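Cellulose biosynthesis protein BcsG (Salmonella typhimurium LT2, PDB 5OLT) is required for cellulose biosynthesis, represented here by its zinc-binding extramembrane domain of the alkaline phosphatase family. Local coordinates at residues Gly98-Gly103 against Ser355-Ala360; Asp283-Ser288 against Ala360-Tyr365. All blocks are in the same frame, centred on the assembly; numbering follows the deposited sequence. Where two conformers were deposited one is given.

Interaction 1 (Gly98-Gly103 against Ser355-Ala360); sequences GTSYSG and SENANA. With ZN (zinc ion), chain B.
Ser355 lays its CB against the peptide of Gly98, 3.6 Å from Gly98 C, while its OG turns to Asn96. One residue on, Glu356 N donates to Gly98 O at 2.8 Å; its carboxylate is hydrogen-bonded by Tyr38 OH and His119 N. Glu356 O and Asn357 OD1 both lie within reach of Thr99 OG1, at 3.0 and 2.7 Å.

Here the edge strand 355-357 of the C-terminal antiparallel sheet meets the loop that runs into helix 102-110 of an alkaline phosphatase-like domain, where Ser102, just past the Tyr101 N-cap, binds zinc through OG (2.0 Å) with Cys67, Glu266 and His267.

Asn357, its CG anti to its own carbonyl carbon (chi1 -58°), points its amide into this loop. OD1 takes Ser100 N on a lone pair at 3.1 Å. ND2 gives a nearly straight bond to Ser100 OG (2.9 Å), which also pairs with Arg282 O, and a second to Asp283 O. In the conformer described, these bonds set the rotation of the amide, which stacks 18° from the Tyr101 ring, with ND2 over one face near the rim.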
loop_
_atom_site.group_PDB
_atom_site.type_symbol
_atom_site.label_atom_id
_atom_site.label_comp_id
_atom_site.label_asym_id
_atom_site.label_seq_id
_atom_site.Cartn_x
_atom_site.Cartn_y
_atom_site.Cartn_z
ATOM N N GLY A 98 -2.604 -4.282 7.080
ATOM C CA GLY A 98 -2.035 -5.497 7.674
ATOM C C GLY A 98 -1.239 -5.306 8.952
ATOM O O GLY A 98 -0.790 -6.312 9.501
ATOM N N THR A 99 -1.044 -4.053 9.393
ATOM C CA THR A 99 -0.176 -3.750 10.549
ATOM C C THR A 99 -0.320 -2.303 10.891
ATOM O O THR A 99 -0.873 -1.511 10.082
ATOM C CB THR A 99 1.298 -4.074 10.200
ATOM O OG1 THR A 99 2.119 -3.822 11.348
ATOM C CG2 THR A 99 1.789 -3.238 9.017
ATOM N N SER A 100 0.128 -1.932 12.093
ATOM C CA SER A 100 0.100 -0.523 12.458
ATOM C C SER A 100 1.482 0.079 12.680
ATOM O O SER A 100 1.548 1.220 13.172
ATOM C CB SER A 100 -0.814 -0.274 13.631
ATOM O OG SER A 100 -0.450 -1.048 14.761
ATOM N N TYR A 101 2.548 -0.635 12.278
ATOM C CA TYR A 101 3.918 -0.115 12.403
ATOM C C TYR A 101 4.565 0.047 11.047
ATOM O O TYR A 101 4.253 -0.692 10.109
ATOM C CB TYR A 101 4.767 -1.059 13.265
ATOM C CG TYR A 101 4.362 -1.148 14.741
ATOM C CD1 TYR A 101 3.886 -0.041 15.446
ATOM C CD2 TYR A 101 4.561 -2.332 15.430
ATOM C CE1 TYR A 101 3.559 -0.134 16.811
ATOM C CE2 TYR A 101 4.286 -2.434 16.791
ATOM C CZ TYR A 101 3.779 -1.338 17.470
ATOM O OH TYR A 101 3.506 -1.498 18.835
ATOM N N SER A 102 5.494 1.011 10.950
ATOM C CA SER A 102 6.050 1.384 9.659
ATOM C C SER A 102 6.908 0.310 9.010
ATOM O O SER A 102 6.750 0.027 7.812
ATOM C CB SER A 102 6.920 2.634 9.815
ATOM O OG SER A 102 6.190 3.703 10.403
ATOM N N GLY A 103 7.816 -0.301 9.790
ATOM C CA GLY A 103 8.717 -1.306 9.214
ATOM C C GLY A 103 7.973 -2.481 8.620
ATOM O O GLY A 103 8.140 -2.800 7.440
ATOM N N SER A 355 -4.750 -8.078 10.592
ATOM C CA SER A 355 -3.618 -7.187 10.832
ATOM C C SER A 355 -2.824 -7.671 12.027
ATOM O O SER A 355 -3.407 -8.228 12.984
ATOM C CB SER A 355 -4.102 -5.757 11.107
ATOM O OG SER A 355 -4.856 -5.290 10.005
ATOM N N GLU A 356 -1.518 -7.469 11.971
ATOM C CA GLU A 356 -0.657 -7.948 13.041
ATOM C C GLU A 356 0.483 -7.065 13.299
ATOM O O GLU A 356 1.015 -6.422 12.391
ATOM C CB GLU A 356 0.013 -9.295 12.660
ATOM C CG GLU A 356 -0.892 -10.330 12.137
ATOM C CD GLU A 356 -0.236 -11.681 12.022
ATOM O OE1 GLU A 356 0.804 -12.010 12.701
ATOM O OE2 GLU A 356 -0.838 -12.416 11.245
ATOM N N ASN A 357 0.871 -7.041 14.579
ATOM C CA ASN A 357 2.211 -6.586 14.983
ATOM C C ASN A 357 2.810 -7.794 15.738
ATOM O O ASN A 357 2.137 -8.806 15.883
ATOM C CB ASN A 357 2.121 -5.334 15.865
ATOM C CG ASN A 357 1.402 -4.165 15.185
ATOM O OD1 ASN A 357 1.483 -3.965 13.971
ATOM N ND2 ASN A 357 0.746 -3.348 15.988
ATOM N N ALA A 358 4.037 -7.697 16.250
ATOM C CA ALA A 358 4.688 -8.843 16.930
ATOM C C ALA A 358 3.806 -9.476 17.987
ATOM O O ALA A 358 3.765 -10.706 18.122
ATOM C CB ALA A 358 6.025 -8.459 17.540
ATOM N N ASN A 359 3.039 -8.642 18.676
ATOM C CA ASN A 359 2.352 -9.132 19.855
ATOM C C ASN A 359 0.847 -9.278 19.760
ATOM O O ASN A 359 0.195 -9.695 20.703
ATOM C CB ASN A 359 2.675 -8.183 21.018
ATOM C CG ASN A 359 4.128 -8.227 21.448
ATOM O OD1 ASN A 359 4.990 -7.496 20.934
ATOM N ND2 ASN A 359 4.395 -9.042 22.464
ATOM N N ALA A 360 0.278 -8.912 18.618
ATOM C CA ALA A 360 -1.168 -8.809 18.532
ATOM C C ALA A 360 -1.631 -9.116 17.133
ATOM O O ALA A 360 -0.970 -8.730 16.153
ATOM C CB ALA A 360 -1.610 -7.399 18.908
HETATM ZN ZN ZN B . 4.622 4.691 9.656
HETATM O O HOH W 1 5.177 5.206 12.037
#

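Interaction 2 (Asp283-Ser288 against Ala360-Tyr365)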
loop_
_atom_site.group_PDB
_atom_site.type_symbol
_atom_site.label_atom_id
_atom_site.label_comp_id
_atom_site.label_asym_id
_atom_site.label_seq_id
_atom_site.Cartn_x
_atom_site.Cartn_y
_atom_site.Cartn_z
ATOM N N ASP A 283 -0.472 0.637 19.097
ATOM C CA ASP A 283 0.168 -0.669 19.320
ATOM C C ASP A 283 -0.724 -1.842 18.969
ATOM O O ASP A 283 -0.218 -2.948 18.734
ATOM C CB ASP A 283 0.691 -0.762 20.762
ATOM C CG ASP A 283 1.719 0.329 21.016
ATOM O OD1 ASP A 283 2.718 0.440 20.229
ATOM O OD2 ASP A 283 1.470 1.145 21.895
ATOM N N ILE A 284 -2.033 -1.618 18.961
ATOM C CA ILE A 284 -2.981 -2.622 18.480
ATOM C C ILE A 284 -3.456 -2.184 17.100
ATOM O O ILE A 284 -3.921 -1.059 16.934
ATOM C CB ILE A 284 -4.160 -2.801 19.448
ATOM C CG1 ILE A 284 -3.650 -3.221 20.865
ATOM C CG2 ILE A 284 -5.162 -3.806 18.898
ATOM C CD1 ILE A 284 -2.888 -4.544 20.888
ATOM N N PRO A 285 -3.313 -3.054 16.083
ATOM C CA PRO A 285 -3.640 -2.628 14.693
ATOM C C PRO A 285 -5.146 -2.742 14.433
ATOM O O PRO A 285 -5.644 -3.693 13.806
ATOM C CB PRO A 285 -2.796 -3.572 13.847
ATOM C CG PRO A 285 -2.779 -4.846 14.666
ATOM C CD PRO A 285 -2.697 -4.400 16.119
ATOM N N SER A 286 -5.873 -1.787 15.008
ATOM C CA SER A 286 -7.323 -1.761 14.906
ATOM C C SER A 286 -7.802 -1.501 13.483
ATOM O O SER A 286 -7.049 -0.970 12.664
ATOM C CB SER A 286 -7.845 -0.656 15.819
ATOM O OG SER A 286 -7.508 0.593 15.235
ATOM N N PRO A 287 -9.084 -1.815 13.206
ATOM C CA PRO A 287 -9.628 -1.566 11.876
ATOM C C PRO A 287 -9.512 -0.095 11.486
ATOM O O PRO A 287 -9.189 0.205 10.335
ATOM C CB PRO A 287 -11.086 -2.001 12.023
ATOM C CG PRO A 287 -11.035 -3.108 13.023
ATOM C CD PRO A 287 -10.013 -2.616 14.038
ATOM N N SER A 288 -9.739 0.808 12.423
ATOM C CA SER A 288 -9.626 2.234 12.126
ATOM C C SER A 288 -8.214 2.594 11.657
ATOM O O SER A 288 -8.025 3.406 10.722
ATOM C CB SER A 288 -9.989 2.985 13.398
ATOM O OG SER A 288 -9.903 4.372 13.246
ATOM N N ALA A 360 0.278 -8.912 18.618
ATOM C CA ALA A 360 -1.168 -8.809 18.532
ATOM C C ALA A 360 -1.631 -9.116 17.133
ATOM O O ALA A 360 -0.970 -8.730 16.153
ATOM C CB ALA A 360 -1.610 -7.399 18.908
ATOM N N VAL A 361 -2.769 -9.812 17.057
ATOM C CA VAL A 361 -3.489 -10.023 15.775
ATOM C C VAL A 361 -4.904 -9.473 15.933
ATOM O O VAL A 361 -5.543 -9.658 16.983
ATOM C CB VAL A 361 -3.573 -11.533 15.407
ATOM C CG1 VAL A 361 -4.219 -11.705 14.052
ATOM C CG2 VAL A 361 -2.190 -12.230 15.378
ATOM N N VAL A 362 -5.366 -8.766 14.893
ATOM C CA VAL A 362 -6.727 -8.257 14.862
ATOM C C VAL A 362 -7.375 -8.853 13.616
ATOM O O VAL A 362 -6.800 -8.819 12.518
ATOM C CB VAL A 362 -6.767 -6.718 14.796
ATOM C CG1 VAL A 362 -8.183 -6.220 14.576
ATOM C CG2 VAL A 362 -6.216 -6.149 16.091
ATOM N N ILE A 363 -8.594 -9.355 13.788
ATOM C CA ILE A 363 -9.406 -9.871 12.661
ATOM C C ILE A 363 -10.822 -9.346 12.755
ATOM O O ILE A 363 -11.248 -8.849 13.808
ATOM C CB ILE A 363 -9.441 -11.431 12.604
ATOM C CG1 ILE A 363 -10.253 -12.016 13.775
ATOM C CG2 ILE A 363 -7.992 -11.960 12.578
ATOM C CD1 ILE A 363 -10.385 -13.548 13.756
ATOM N N GLN A 364 -11.538 -9.444 11.635
ATOM C CA GLN A 364 -12.988 -9.265 11.605
ATOM C C GLN A 364 -13.598 -10.647 11.477
ATOM O O GLN A 364 -13.220 -11.400 10.594
ATOM C CB GLN A 364 -13.415 -8.393 10.431
ATOM C CG GLN A 364 -12.932 -6.962 10.510
ATOM C CD GLN A 364 -13.804 -6.081 11.382
ATOM O OE1 GLN A 364 -14.871 -6.480 11.827
ATOM N NE2 GLN A 364 -13.359 -4.872 11.593
ATOM N N TYR A 365 -14.525 -10.983 12.350
ATOM C CA TYR A 365 -15.138 -12.327 12.296
ATOM C C TYR A 365 -16.627 -12.117 12.443
ATOM O O TYR A 365 -17.069 -11.537 13.446
ATOM C CB TYR A 365 -14.597 -13.236 13.424
ATOM C CG TYR A 365 -14.982 -14.683 13.215
ATOM C CD1 TYR A 365 -16.230 -15.149 13.649
ATOM C CD2 TYR A 365 -14.112 -15.581 12.560
ATOM C CE1 TYR A 365 -16.617 -16.473 13.425
ATOM C CE2 TYR A 365 -14.496 -16.893 12.308
ATOM C CZ TYR A 365 -15.747 -17.337 12.764
ATOM O OH TYR A 365 -16.125 -18.645 12.532
#
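Val362 is the main bump of the strand here, its two methyls and CB rising among Ile284, Pro285 and Pro287. CG2 enters the hollow between the Ile284 CG2 branch, at 3.8 Å, and the Pro285 ring, whose CD is 3.9 Å away. CG1, placed anti to the backbone N (chi1 172°), leans the other way and meets Pro287 CD at 4.1 Å. The carbonyl of Pro285 presses on the valine's branch point, with O 3.4 Å from Val362 CB. That carbonyl is presented by an inverse gamma turn centred on Pro285, closed by Ser286 N bonding to Ile284 O.

Ala360, two residues earlier and on the same face of the strand, offers a lower bump: Ile284 CD1 reaches down to its CB at 3.7 Å, with Pro285 CD more loosely alongside. Ile284 also rests on Val371 and Leu373 of the neighbouring strand 368-373. At the far end Gln364, its chain bent at chi2 (-82°), swings NE2 to 3.2 Å from Pro287 CG, so the amide nitrogen packs closely against the pyrrolidine. Pro287 opens helix 287-290, and Ser286 OG caps that helix at Ile289 N. Val361 and Ile363 point away from the loop and pack on helix 27-42, so the strand is sandwiched between that helix and the proline-rich loop.

No hydrogen bond joins the two segments; shape and apolar burial hold them, with two stiff proline rings and a turn setting the surface that receives Val362.

How the interactions relate
The centres of interactions 1 and 2 lie about 9 Å apart, on the same side of the chain's centre, and Ala360 belongs to both. Along the chain the segments alternate: 98-103, 283-288, then 355-360 running into 360-365. Strands 355-357 and 360-365 are antiparallel neighbours in the small C-terminal sheet, joined by a bond from Val362 N to Ser355 O. The two loops also touch, with Tyr101 OH 2.5 Å from Asp283 OD1 in a probable hydrogen bond, and Ser100 packed on Pro285. The C-terminal sheet thus holds two loops: polar contacts grip the one leading to zinc-bound Ser102, while mainly apolar packing, with a bond from Asn357 ND2 to Asp283 O, secures the one leading into helix 287-290.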